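Local coordinates for protein probable ubiquitin-conjugating enzyme E2-19 kDa (Caenorhabditis elegans, PDB 1PZV) that probably acts as a ubiquitin-conjugating (E2) enzyme, taking ubiquitin from E1 as a thioester and passing it on to other proteins, at residues 23-28 with 36-41; 51-56 with 70-75; 76-81 with 123-128; 89-94 with 107-112. One frame throughout, in Å; residues are numbered along the deposited sequence.

Contact 1. Residues 23-28 with 36-41; sequences FSAGLV and WEVLVI
F23 and V40 lie side by side on the buried face of an antiparallel pair, F23 bending its ring over so that CE1 comes to 3.4 Å from V40 CG1. CG of F23 sits beside its own backbone N (chi1 -76°), the torsion that swings the ring across to the neighbouring strand, where both V40 methyl branches meet CE1. On the same buried face are A25 and V38, and A25 CB lies 4.1 Å from W36 CE3. At the end of the pair L27 and the buried W36 diverge at the base, and only the end of L27 returns to the indole, CD2 to W36 CD1 at 3.6 Å. The other face is the solvent side: S24 and E37 are exposed there, S24 CB touching L39 CB at 3.7 Å and E37 running its CG past the carbonyl of G26. Four backbone bonds join the strands, S24 exchanging a pair with L39 and G26 a pair with E37. With F23 cut back to alanine, the V40 methyls would probably lose their aromatic neighbour, and L119 and I123 of helix 115-127 their packing partner. W36 NE1 is bonded to I33 O, so even this buried indole has its N-H satisfied. The chemistry suits the first hairpin of the antiparallel E2 sheet: hydrocarbon against helices 5-17 and 115-127, and S24 and E37 on an exposed face with L39, which packs on F52 of strand 52-58.

Contact 2. Residues 51-56 with 70-75; sequences GFFKAI and MKFISE
With chi1 at -106°, F72 turns its ring beneath A55, whose CB stands over one face, 4.1 Å from the ring centroid and 17° off the normal, a CH-pi contact. M70 reaches the same methyl by another route: all three of its torsions are near 180°, and the extended chain brings CE to 4.0 Å from A55 CB. On the other side of the strands I56 and I73 meet at a slant, CD1 to CD1 at 3.6 Å. I56 and K71 form a hydrogen-bonded antiparallel pair, I56 N to K71 O at 2.9 Å and K71 N to I56 O at 3.0 Å, both nearly straight. After F72 the segment leaves the strand; S74 OG lies 3.5 Å from K54 CE, and the carbonyl O of E75 meets the F53 ring at its edge, in plane. Were F72 a serine, the A55 methyl is likely to lose the ring face it rests on, with a gap left beside V40 and V87. The pair is the last hairpin of the E2 meander: strand 52-58 has strand 35-41 on its other side, M70 and F72 bond through their backbones to V87 and G85 in the loop before the predicted thioester cysteine, C88, and F53 packs on V158 of helix 147-161.

Contact 3. Residues 76-81 with 123-128; sequences IWHPNI and ISMLTD
M125 makes most of the contact, crossing to the loop 76-81 and meeting H78, N80 and I81 in turn. Bent at its last torsion (chi3 76°), the methionine folds its methyl back onto I81 in an apolar contact, I81 CD1 lying 3.4 Å from M125 CE and the two side chains meeting at about a right angle. At the other end of the loop I76 CD1 touches L126 CD2 at 4.1 Å, also crosswise. The sulfur packs against N80, whose CB is 3.9 Å from M125 SD. It also makes a sulfur-aromatic contact, M125 SD lying 4.8 Å from the centroid of the H78 imidazole, obliquely at 46° off the normal. No hydrogen bond joins the two segments; polar groups are met elsewhere. H78 ND1 bonds Y48 OH, which fixes the turn of the ring, and N80 ND2 bonds N130 O. Within the loop a type I turn runs from H78 to I81, closed by I81 N to H78 O at 3.1 Å, and P79 CD covers one face of the imidazole. H78, P79 and N80 form the HPN signature of E2 enzymes, whose asparagine in relatives is thought to stabilise the oxyanion of ubiquitin transfer; here the side chain of N80 is about 5 Å from that of C88, the predicted thioester cysteine. The loop is held between the C-terminal end of helix 115-127 and helix 137-144, against which W77 and P79 pack.

Contact 4. Residues 89-94 with 107-112; sequences ISILHD and ERWLPV
W109 N gives the one hydrogen bond between the segments, to H93 O at 3.2 Å. The indole of W109 is held beside the other segment as well: I91 O lies at its edge, in plane, 3.3 Å from CE3, and I91 CG1 touches that same CE3 at 4.2 Å as the two side chains cross obliquely. CG of W109 stands opposite the backbone N (chi1 171°), which lays the CE3 edge beside I91. R108 leans the other way. Its CG meets H93 CB at 4.0 Å, and its guanidinium is turned so that H93 ND1 lies over one face, while NH1 comes to the edge of the imidazole. S90 CB touches E107 O at 3.5 Å. Both segments belong to the long connection between the sheet and helix 115-127: 89-94 follows the predicted thioester cysteine, C88, directly, and 107-112 leads on toward the helix. Residues 96-104 between them are not modelled, consistent with the mobile acidic insertion of Ubc7-like E2 enzymes. The side chain of H93 is about 5 Å from that of C88. A short 3-10 turn sets the first segment, L92 N bonding I89 O at 3.0 Å, and the backbone around I89 and S90 covers a face of the H93 ring. Farther out, W109 NE1 bonds P64 O, I91 packs on T117 and S121 of helix 115-127, and D94 OD1 forms a salt bridge with K66.

In the fold
From the N terminus, helix 5-17 leads into the hairpin of contact 1, which closes a short loop between strands 23-27 and 35-41. The chain then enters contact 2, the hairpin of strands 52-58 and 69-72; V38 and V40 probably bond A55 and F53 through their backbones, so the two hairpins make one meander. Contact 3 closes a far longer loop, from the segment just past the sheet to the end of helix 115-127, and contact 4 is nested inside it. F53 against I76 and F72 against I81 tie sheet to loop, F23 against I123 ties contact 1 to the helix, and M125 touching I89 joins contacts 3 and 4 around the predicted thioester site.

Contact 1. Residues 23-28 with 36-41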
loop_
_atom_site.group_PDB
_atom_site.type_symbol
_atom_site.label_atom_id
_atom_site.label_comp_id
_atom_site.label_asym_id
_atom_site.label_seq_id
_atom_site.Cartn_x
_atom_site.Cartn_y
_atom_site.Cartn_z
ATOM N N PHE A 23 10.594 1.217 0.988
ATOM C CA PHE A 23 9.588 2.186 0.567
ATOM C C PHE A 23 10.274 3.497 0.188
ATOM O O PHE A 23 11.104 4.023 0.940
ATOM C CB PHE A 23 8.588 2.446 1.699
ATOM C CG PHE A 23 7.578 1.344 1.906
ATOM C CD1 PHE A 23 6.434 1.270 1.115
ATOM C CD2 PHE A 23 7.768 0.388 2.901
ATOM C CE1 PHE A 23 5.484 0.259 1.318
ATOM C CE2 PHE A 23 6.818 -0.637 3.115
ATOM C CZ PHE A 23 5.680 -0.701 2.322
ATOM N N SER A 24 9.928 4.017 -0.984
ATOM C CA SER A 24 10.493 5.273 -1.479
ATOM C C SER A 24 9.338 6.258 -1.712
ATOM O O SER A 24 8.435 5.984 -2.504
ATOM C CB SER A 24 11.250 5.009 -2.783
ATOM O OG SER A 24 11.647 6.214 -3.409
ATOM N N ALA A 25 9.357 7.400 -1.031
ATOM C CA ALA A 25 8.264 8.364 -1.178
ATOM C C ALA A 25 8.667 9.689 -1.818
ATOM O O ALA A 25 9.746 10.217 -1.561
ATOM C CB ALA A 25 7.597 8.619 0.191
ATOM N N GLY A 26 7.786 10.220 -2.655
ATOM C CA GLY A 26 8.052 11.477 -3.319
ATOM C C GLY A 26 6.728 12.108 -3.672
ATOM O O GLY A 26 5.683 11.566 -3.339
ATOM N N LEU A 27 6.758 13.247 -4.348
ATOM C CA LEU A 27 5.534 13.942 -4.733
ATOM C C LEU A 27 5.289 13.886 -6.227
ATOM O O LEU A 27 6.219 14.072 -7.006
ATOM C CB LEU A 27 5.617 15.408 -4.329
ATOM C CG LEU A 27 5.576 15.729 -2.842
ATOM C CD1 LEU A 27 5.852 17.222 -2.667
ATOM C CD2 LEU A 27 4.204 15.340 -2.252
ATOM N N VAL A 28 4.046 13.644 -6.630
ATOM C CA VAL A 28 3.722 13.620 -8.053
ATOM C C VAL A 28 3.981 15.028 -8.591
ATOM O O VAL A 28 4.639 15.204 -9.617
ATOM C CB VAL A 28 2.239 13.264 -8.294
ATOM C CG1 VAL A 28 1.922 13.357 -9.788
ATOM C CG2 VAL A 28 1.940 11.863 -7.755
ATOM N N TRP A 36 1.082 11.720 -3.111
ATOM C CA TRP A 36 2.386 11.065 -3.030
ATOM C C TRP A 36 2.535 9.885 -3.972
ATOM O O TRP A 36 1.591 9.119 -4.183
ATOM C CB TRP A 36 2.632 10.543 -1.615
ATOM C CG TRP A 36 2.730 11.589 -0.563
ATOM C CD1 TRP A 36 2.162 12.828 -0.581
ATOM C CD2 TRP A 36 3.394 11.470 0.701
ATOM N NE1 TRP A 36 2.439 13.493 0.587
ATOM C CE2 TRP A 36 3.203 12.685 1.388
ATOM C CE3 TRP A 36 4.159 10.463 1.303
ATOM C CZ2 TRP A 36 3.718 12.910 2.668
ATOM C CZ3 TRP A 36 4.676 10.687 2.570
ATOM C CH2 TRP A 36 4.464 11.905 3.233
ATOM N N GLU A 37 3.731 9.742 -4.534
ATOM C CA GLU A 37 4.032 8.607 -5.397
ATOM C C GLU A 37 4.984 7.751 -4.569
ATOM O O GLU A 37 6.085 8.192 -4.249
ATOM C CB GLU A 37 4.719 9.052 -6.697
ATOM C CG GLU A 37 5.880 10.034 -6.516
ATOM C CD GLU A 37 6.658 10.309 -7.816
ATOM O OE1 GLU A 37 6.030 10.336 -8.910
ATOM O OE2 GLU A 37 7.899 10.514 -7.731
ATOM N N VAL A 38 4.567 6.547 -4.199
ATOM C CA VAL A 38 5.444 5.699 -3.395
ATOM C C VAL A 38 5.846 4.370 -4.033
ATOM O O VAL A 38 5.006 3.618 -4.513
ATOM C CB VAL A 38 4.819 5.407 -1.995
ATOM C CG1 VAL A 38 4.171 6.678 -1.443
ATOM C CG2 VAL A 38 3.813 4.263 -2.079
ATOM N N LEU A 39 7.146 4.095 -4.037
ATOM C CA LEU A 39 7.662 2.848 -4.581
ATOM C C LEU A 39 7.573 1.805 -3.482
ATOM O O LEU A 39 8.135 1.980 -2.401
ATOM C CB LEU A 39 9.131 2.989 -4.997
ATOM C CG LEU A 39 9.791 1.696 -5.500
ATOM C CD1 LEU A 39 9.142 1.295 -6.831
ATOM C CD2 LEU A 39 11.299 1.881 -5.667
ATOM N N VAL A 40 6.870 0.717 -3.748
ATOM C CA VAL A 40 6.741 -0.327 -2.744
ATOM C C VAL A 40 7.479 -1.573 -3.198
ATOM O O VAL A 40 7.025 -2.271 -4.093
ATOM C CB VAL A 40 5.273 -0.682 -2.504
ATOM C CG1 VAL A 40 5.169 -1.724 -1.441
ATOM C CG2 VAL A 40 4.506 0.553 -2.117
ATOM N N ILE A 41 8.624 -1.842 -2.585
ATOM C CA ILE A 41 9.397 -3.015 -2.947
ATOM C C ILE A 41 8.855 -4.232 -2.203
ATOM O O ILE A 41 8.696 -4.193 -0.982
ATOM C CB ILE A 41 10.904 -2.826 -2.606
ATOM C CG1 ILE A 41 11.452 -1.610 -3.360
ATOM C CG2 ILE A 41 11.701 -4.087 -2.986
ATOM C CD1 ILE A 41 12.960 -1.468 -3.299
#

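Contact 2. Residues 51-56 with 70-75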
loop_
_atom_site.group_PDB
_atom_site.type_symbol
_atom_site.label_atom_id
_atom_site.label_comp_id
_atom_site.label_asym_id
_atom_site.label_seq_id
_atom_site.Cartn_x
_atom_site.Cartn_y
_atom_site.Cartn_z
ATOM N N GLY A 51 9.390 -7.251 -6.366
ATOM C CA GLY A 51 8.451 -6.325 -6.949
ATOM C C GLY A 51 8.693 -4.852 -6.701
ATOM O O GLY A 51 8.972 -4.434 -5.583
ATOM N N PHE A 52 8.587 -4.068 -7.767
ATOM C CA PHE A 52 8.744 -2.630 -7.680
ATOM C C PHE A 52 7.371 -2.020 -7.978
ATOM O O PHE A 52 7.165 -1.413 -9.031
ATOM C CB PHE A 52 9.792 -2.136 -8.692
ATOM C CG PHE A 52 11.186 -2.593 -8.387
ATOM C CD1 PHE A 52 11.582 -3.898 -8.663
ATOM C CD2 PHE A 52 12.089 -1.745 -7.760
ATOM C CE1 PHE A 52 12.869 -4.358 -8.306
ATOM C CE2 PHE A 52 13.369 -2.193 -7.400
ATOM C CZ PHE A 52 13.755 -3.500 -7.674
ATOM N N PHE A 53 6.438 -2.187 -7.042
ATOM C CA PHE A 53 5.078 -1.676 -7.212
ATOM C C PHE A 53 4.884 -0.200 -6.866
ATOM O O PHE A 53 5.023 0.205 -5.709
ATOM C CB PHE A 53 4.099 -2.513 -6.390
ATOM C CG PHE A 53 4.312 -3.987 -6.517
ATOM C CD1 PHE A 53 5.148 -4.662 -5.630
ATOM C CD2 PHE A 53 3.678 -4.706 -7.521
ATOM C CE1 PHE A 53 5.347 -6.038 -5.748
ATOM C CE2 PHE A 53 3.872 -6.077 -7.650
ATOM C CZ PHE A 53 4.705 -6.743 -6.763
ATOM N N LYS A 54 4.545 0.590 -7.882
ATOM C CA LYS A 54 4.327 2.026 -7.728
ATOM C C LYS A 54 2.944 2.273 -7.143
ATOM O O LYS A 54 2.005 1.560 -7.464
ATOM C CB LYS A 54 4.470 2.722 -9.094
ATOM C CG LYS A 54 5.867 2.541 -9.728
ATOM C CD LYS A 54 6.020 3.172 -11.133
ATOM C CE LYS A 54 5.330 2.347 -12.228
ATOM N NZ LYS A 54 5.446 2.962 -13.589
ATOM N N ALA A 55 2.808 3.267 -6.271
ATOM C CA ALA A 55 1.498 3.547 -5.683
ATOM C C ALA A 55 1.304 5.029 -5.383
ATOM O O ALA A 55 2.266 5.794 -5.255
ATOM C CB ALA A 55 1.299 2.716 -4.405
ATOM N N ILE A 56 0.050 5.434 -5.262
ATOM C CA ILE A 56 -0.243 6.821 -4.986
ATOM C C ILE A 56 -1.123 7.006 -3.774
ATOM O O ILE A 56 -2.157 6.345 -3.629
ATOM C CB ILE A 56 -0.890 7.484 -6.191
ATOM C CG1 ILE A 56 0.158 7.609 -7.299
ATOM C CG2 ILE A 56 -1.476 8.835 -5.794
ATOM C CD1 ILE A 56 -0.310 8.341 -8.523
ATOM N N MET A 70 -5.213 4.911 -0.633
ATOM C CA MET A 70 -4.039 4.344 -1.275
ATOM C C MET A 70 -4.407 3.503 -2.476
ATOM O O MET A 70 -5.059 2.470 -2.342
ATOM C CB MET A 70 -3.234 3.499 -0.295
ATOM C CG MET A 70 -1.922 3.003 -0.882
ATOM S SD MET A 70 -0.867 2.315 0.388
ATOM C CE MET A 70 0.648 2.048 -0.505
ATOM N N LYS A 71 -3.980 3.954 -3.651
ATOM C CA LYS A 71 -4.261 3.245 -4.889
ATOM C C LYS A 71 -2.980 2.759 -5.555
ATOM O O LYS A 71 -2.108 3.554 -5.894
ATOM C CB LYS A 71 -5.013 4.154 -5.870
ATOM C CG LYS A 71 -5.214 3.512 -7.230
ATOM C CD LYS A 71 -6.179 4.306 -8.107
ATOM C CE LYS A 71 -6.374 3.616 -9.460
ATOM N NZ LYS A 71 -7.507 4.196 -10.238
ATOM N N PHE A 72 -2.877 1.454 -5.743
ATOM C CA PHE A 72 -1.717 0.878 -6.392
ATOM C C PHE A 72 -1.706 1.034 -7.911
ATOM O O PHE A 72 -2.673 0.690 -8.575
ATOM C CB PHE A 72 -1.631 -0.630 -6.080
ATOM C CG PHE A 72 -0.571 -0.985 -5.123
ATOM C CD1 PHE A 72 -0.864 -1.271 -3.795
ATOM C CD2 PHE A 72 0.735 -1.007 -5.549
ATOM C CE1 PHE A 72 0.161 -1.574 -2.901
ATOM C CE2 PHE A 72 1.756 -1.303 -4.681
ATOM C CZ PHE A 72 1.475 -1.587 -3.352
ATOM N N ILE A 73 -0.648 1.551 -8.425
ATOM C CA ILE A 73 -0.498 1.650 -9.846
ATOM C C ILE A 73 0.434 0.501 -10.072
ATOM O O ILE A 73 1.142 0.159 -9.142
ATOM C CB ILE A 73 0.099 3.003 -10.297
ATOM C CG1 ILE A 73 -0.967 4.103 -10.126
ATOM C CG2 ILE A 73 0.589 2.941 -11.738
ATOM C CD1 ILE A 73 -0.548 5.456 -10.643
ATOM N N SER A 74 0.505 -0.143 -11.222
ATOM C CA SER A 74 1.405 -1.280 -11.300
ATOM C C SER A 74 0.645 -2.507 -10.863
ATOM O O SER A 74 0.344 -2.692 -9.693
ATOM C CB SER A 74 2.661 -1.069 -10.464
ATOM O OG SER A 74 3.765 -0.687 -11.271
ATOM N N GLU A 75 0.353 -3.366 -11.834
ATOM C CA GLU A 75 -0.345 -4.630 -11.653
ATOM C C GLU A 75 0.094 -5.341 -10.381
ATOM O O GLU A 75 1.288 -5.480 -10.123
ATOM C CB GLU A 75 -0.024 -5.527 -12.852
ATOM C CG GLU A 75 -1.127 -5.691 -13.871
ATOM C CD GLU A 75 -2.146 -6.704 -13.416
ATOM O OE1 GLU A 75 -2.991 -6.346 -12.577
ATOM O OE2 GLU A 75 -2.100 -7.855 -13.895
#

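Contact 3. Residues 76-81 with 123-128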
loop_
_atom_site.group_PDB
_atom_site.type_symbol
_atom_site.label_atom_id
_atom_site.label_comp_id
_atom_site.label_asym_id
_atom_site.label_seq_id
_atom_site.Cartn_x
_atom_site.Cartn_y
_atom_site.Cartn_z
ATOM N N ILE A 76 -0.870 -5.794 -9.592
ATOM C CA ILE A 76 -0.558 -6.547 -8.385
ATOM C C ILE A 76 -1.726 -7.492 -8.129
ATOM O O ILE A 76 -2.882 -7.118 -8.338
ATOM C CB ILE A 76 -0.341 -5.627 -7.164
ATOM C CG1 ILE A 76 0.176 -6.457 -5.989
ATOM C CG2 ILE A 76 -1.638 -4.904 -6.809
ATOM C CD1 ILE A 76 0.806 -5.629 -4.900
ATOM N N TRP A 77 -1.429 -8.718 -7.706
ATOM C CA TRP A 77 -2.478 -9.701 -7.446
ATOM C C TRP A 77 -2.556 -9.992 -5.960
ATOM O O TRP A 77 -1.794 -10.799 -5.426
ATOM C CB TRP A 77 -2.214 -10.999 -8.226
ATOM C CG TRP A 77 -3.403 -11.930 -8.264
ATOM C CD1 TRP A 77 -3.492 -13.169 -7.692
ATOM C CD2 TRP A 77 -4.690 -11.669 -8.849
ATOM N NE1 TRP A 77 -4.753 -13.688 -7.868
ATOM C CE2 TRP A 77 -5.511 -12.787 -8.569
ATOM C CE3 TRP A 77 -5.235 -10.591 -9.565
ATOM C CZ2 TRP A 77 -6.845 -12.866 -8.994
ATOM C CZ3 TRP A 77 -6.566 -10.669 -9.989
ATOM C CH2 TRP A 77 -7.354 -11.797 -9.693
ATOM N N HIS A 78 -3.489 -9.321 -5.294
ATOM C CA HIS A 78 -3.650 -9.488 -3.852
ATOM C C HIS A 78 -5.110 -9.449 -3.376
ATOM O O HIS A 78 -5.938 -8.672 -3.878
ATOM C CB HIS A 78 -2.848 -8.408 -3.107
ATOM C CG HIS A 78 -2.662 -8.694 -1.653
ATOM N ND1 HIS A 78 -1.666 -9.525 -1.178
ATOM C CD2 HIS A 78 -3.349 -8.279 -0.563
ATOM C CE1 HIS A 78 -1.747 -9.603 0.136
ATOM N NE2 HIS A 78 -2.761 -8.855 0.537
ATOM N N PRO A 79 -5.438 -10.300 -2.398
ATOM C CA PRO A 79 -6.779 -10.394 -1.818
ATOM C C PRO A 79 -7.311 -9.047 -1.322
ATOM O O PRO A 79 -8.512 -8.772 -1.426
ATOM C CB PRO A 79 -6.584 -11.379 -0.670
ATOM C CG PRO A 79 -5.549 -12.317 -1.231
ATOM C CD PRO A 79 -4.566 -11.379 -1.896
ATOM N N ASN A 80 -6.420 -8.207 -0.791
ATOM C CA ASN A 80 -6.829 -6.914 -0.252
ATOM C C ASN A 80 -6.597 -5.702 -1.129
ATOM O O ASN A 80 -6.659 -4.565 -0.671
ATOM C CB ASN A 80 -6.188 -6.714 1.107
ATOM C CG ASN A 80 -6.573 -7.810 2.077
ATOM O OD1 ASN A 80 -5.722 -8.597 2.505
ATOM N ND2 ASN A 80 -7.870 -7.885 2.416
ATOM N N ILE A 81 -6.325 -5.950 -2.399
ATOM C CA ILE A 81 -6.157 -4.878 -3.361
ATOM C C ILE A 81 -7.229 -5.236 -4.388
ATOM O O ILE A 81 -7.192 -6.329 -4.955
ATOM C CB ILE A 81 -4.793 -4.928 -4.060
ATOM C CG1 ILE A 81 -3.678 -5.150 -3.042
ATOM C CG2 ILE A 81 -4.567 -3.631 -4.821
ATOM C CD1 ILE A 81 -3.467 -3.997 -2.100
ATOM N N ILE A 123 3.248 -3.546 4.788
ATOM C CA ILE A 123 4.151 -4.672 4.706
ATOM C C ILE A 123 3.366 -5.878 5.238
ATOM O O ILE A 123 3.487 -6.992 4.721
ATOM C CB ILE A 123 5.403 -4.470 5.575
ATOM C CG1 ILE A 123 6.314 -3.426 4.932
ATOM C CG2 ILE A 123 6.145 -5.806 5.753
ATOM C CD1 ILE A 123 7.569 -3.160 5.724
ATOM N N SER A 124 2.561 -5.646 6.273
ATOM C CA SER A 124 1.745 -6.696 6.858
ATOM C C SER A 124 0.765 -7.246 5.825
ATOM O O SER A 124 0.645 -8.452 5.656
ATOM C CB SER A 124 0.948 -6.158 8.045
ATOM O OG SER A 124 1.759 -5.939 9.178
ATOM N N MET A 125 0.052 -6.359 5.145
ATOM C CA MET A 125 -0.897 -6.796 4.141
ATOM C C MET A 125 -0.269 -7.736 3.113
ATOM O O MET A 125 -0.859 -8.764 2.757
ATOM C CB MET A 125 -1.487 -5.601 3.409
ATOM C CG MET A 125 -2.217 -6.008 2.150
ATOM S SD MET A 125 -2.914 -4.617 1.310
ATOM C CE MET A 125 -1.418 -3.903 0.558
ATOM N N LEU A 126 0.914 -7.374 2.622
ATOM C CA LEU A 126 1.597 -8.198 1.635
ATOM C C LEU A 126 2.129 -9.501 2.261
ATOM O O LEU A 126 2.113 -10.562 1.635
ATOM C CB LEU A 126 2.743 -7.405 1.008
ATOM C CG LEU A 126 2.369 -6.097 0.298
ATOM C CD1 LEU A 126 3.638 -5.358 -0.087
ATOM C CD2 LEU A 126 1.508 -6.369 -0.932
ATOM N N THR A 127 2.582 -9.418 3.504
ATOM C CA THR A 127 3.124 -10.577 4.202
ATOM C C THR A 127 2.042 -11.509 4.750
ATOM O O THR A 127 2.224 -12.732 4.809
ATOM C CB THR A 127 4.001 -10.141 5.393
ATOM O OG1 THR A 127 4.893 -9.107 4.967
ATOM C CG2 THR A 127 4.802 -11.321 5.933
ATOM N N ASP A 128 0.916 -10.925 5.148
ATOM C CA ASP A 128 -0.177 -11.696 5.735
ATOM C C ASP A 128 -1.541 -11.097 5.396
ATOM O O ASP A 128 -2.099 -10.322 6.171
ATOM C CB ASP A 128 0.003 -11.723 7.249
ATOM C CG ASP A 128 -0.585 -12.950 7.873
ATOM O OD1 ASP A 128 -1.811 -13.185 7.703
ATOM O OD2 ASP A 128 0.192 -13.680 8.529
#

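Contact 4. Residues 89-94 with 107-112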
loop_
_atom_site.group_PDB
_atom_site.type_symbol
_atom_site.label_atom_id
_atom_site.label_comp_id
_atom_site.label_asym_id
_atom_site.label_seq_id
_atom_site.Cartn_x
_atom_site.Cartn_y
_atom_site.Cartn_z
ATOM N N ILE A 89 -7.612 -1.828 3.509
ATOM C CA ILE A 89 -7.217 -2.364 4.812
ATOM C C ILE A 89 -7.829 -1.523 5.943
ATOM O O ILE A 89 -8.137 -0.349 5.746
ATOM C CB ILE A 89 -5.683 -2.408 4.932
ATOM C CG1 ILE A 89 -5.101 -1.003 4.697
ATOM C CG2 ILE A 89 -5.133 -3.436 3.940
ATOM C CD1 ILE A 89 -3.598 -0.928 4.768
ATOM N N SER A 90 -8.009 -2.135 7.113
ATOM C CA SER A 90 -8.639 -1.476 8.267
ATOM C C SER A 90 -8.141 -0.077 8.613
ATOM O O SER A 90 -8.933 0.866 8.740
ATOM C CB SER A 90 -8.499 -2.346 9.519
ATOM O OG SER A 90 -9.017 -3.644 9.311
ATOM N N ILE A 91 -6.827 0.043 8.774
ATOM C CA ILE A 91 -6.217 1.302 9.151
ATOM C C ILE A 91 -6.480 2.460 8.191
ATOM O O ILE A 91 -6.100 3.590 8.468
ATOM C CB ILE A 91 -4.705 1.118 9.354
ATOM C CG1 ILE A 91 -4.132 2.328 10.084
ATOM C CG2 ILE A 91 -4.018 0.909 8.015
ATOM C CD1 ILE A 91 -2.686 2.181 10.435
ATOM N N LEU A 92 -7.116 2.192 7.058
ATOM C CA LEU A 92 -7.424 3.269 6.128
ATOM C C LEU A 92 -8.885 3.601 6.314
ATOM O O LEU A 92 -9.379 4.626 5.832
ATOM C CB LEU A 92 -7.151 2.860 4.684
ATOM C CG LEU A 92 -5.675 2.711 4.308
ATOM C CD1 LEU A 92 -5.550 2.442 2.810
ATOM C CD2 LEU A 92 -4.911 3.981 4.674
ATOM N N HIS A 93 -9.579 2.721 7.029
ATOM C CA HIS A 93 -10.999 2.913 7.310
ATOM C C HIS A 93 -11.171 4.066 8.273
ATOM O O HIS A 93 -10.239 4.446 8.962
ATOM C CB HIS A 93 -11.646 1.637 7.873
ATOM C CG HIS A 93 -11.483 0.449 6.931
ATOM N ND1 HIS A 93 -11.829 -0.827 7.270
ATOM C CD2 HIS A 93 -10.985 0.398 5.664
ATOM C CE1 HIS A 93 -11.546 -1.647 6.255
ATOM N NE2 HIS A 93 -11.037 -0.922 5.285
ATOM N N ASP A 94 -12.371 4.607 8.357
ATOM C CA ASP A 94 -12.507 5.805 9.144
ATOM C C ASP A 94 -13.932 6.197 9.456
ATOM O O ASP A 94 -14.672 6.531 8.548
ATOM C CB ASP A 94 -11.942 6.960 8.323
ATOM C CG ASP A 94 -12.725 7.237 7.042
ATOM O OD1 ASP A 94 -13.624 8.103 7.049
ATOM O OD2 ASP A 94 -12.448 6.575 6.018
ATOM N N GLU A 107 -7.416 -0.679 15.365
ATOM C CA GLU A 107 -7.513 -1.342 14.061
ATOM C C GLU A 107 -7.765 -0.326 12.941
ATOM O O GLU A 107 -7.064 -0.314 11.924
ATOM C CB GLU A 107 -8.662 -2.371 14.075
ATOM C CG GLU A 107 -8.430 -3.624 14.933
ATOM C CD GLU A 107 -7.421 -4.587 14.318
ATOM O OE1 GLU A 107 -7.200 -5.677 14.888
ATOM O OE2 GLU A 107 -6.845 -4.252 13.261
ATOM N N ARG A 108 -8.786 0.506 13.137
ATOM C CA ARG A 108 -9.167 1.541 12.178
ATOM C C ARG A 108 -8.159 2.687 12.211
ATOM O O ARG A 108 -7.139 2.610 12.892
ATOM C CB ARG A 108 -10.565 2.090 12.508
ATOM C CG ARG A 108 -11.742 1.329 11.895
ATOM C CD ARG A 108 -11.780 -0.145 12.312
ATOM N NE ARG A 108 -12.757 -0.892 11.515
ATOM C CZ ARG A 108 -12.756 -2.214 11.349
ATOM N NH1 ARG A 108 -13.694 -2.779 10.600
ATOM N NH2 ARG A 108 -11.825 -2.971 11.923
ATOM N N TRP A 109 -8.458 3.756 11.483
ATOM C CA TRP A 109 -7.571 4.903 11.445
ATOM C C TRP A 109 -7.689 5.861 12.633
ATOM O O TRP A 109 -8.776 6.335 12.964
ATOM C CB TRP A 109 -7.788 5.689 10.163
ATOM C CG TRP A 109 -7.064 7.006 10.159
ATOM C CD1 TRP A 109 -7.561 8.222 10.553
ATOM C CD2 TRP A 109 -5.706 7.237 9.764
ATOM N NE1 TRP A 109 -6.596 9.191 10.431
ATOM C CE2 TRP A 109 -5.445 8.618 9.956
ATOM C CE3 TRP A 109 -4.681 6.412 9.280
ATOM C CZ2 TRP A 109 -4.199 9.196 9.666
ATOM C CZ3 TRP A 109 -3.442 6.987 8.994
ATOM C CH2 TRP A 109 -3.212 8.367 9.195
ATOM N N LEU A 110 -6.552 6.159 13.254
ATOM C CA LEU A 110 -6.502 7.073 14.385
ATOM C C LEU A 110 -5.797 8.359 13.965
ATOM O O LEU A 110 -4.998 8.354 13.023
ATOM C CB LEU A 110 -5.768 6.416 15.544
ATOM C CG LEU A 110 -6.575 5.321 16.237
ATOM C CD1 LEU A 110 -5.693 4.590 17.241
ATOM C CD2 LEU A 110 -7.790 5.949 16.915
ATOM N N PRO A 111 -6.087 9.482 14.648
ATOM C CA PRO A 111 -5.452 10.759 14.298
ATOM C C PRO A 111 -3.977 10.813 14.682
ATOM O O PRO A 111 -3.244 11.668 14.190
ATOM C CB PRO A 111 -6.289 11.790 15.058
ATOM C CG PRO A 111 -7.607 11.094 15.272
ATOM C CD PRO A 111 -7.161 9.699 15.627
ATOM N N VAL A 112 -3.561 9.905 15.568
ATOM C CA VAL A 112 -2.166 9.829 16.005
ATOM C C VAL A 112 -1.343 8.975 15.037
ATOM O O VAL A 112 -0.131 8.817 15.218
ATOM C CB VAL A 112 -2.019 9.215 17.442
ATOM C CG1 VAL A 112 -2.711 10.103 18.469
ATOM C CG2 VAL A 112 -2.581 7.798 17.484
#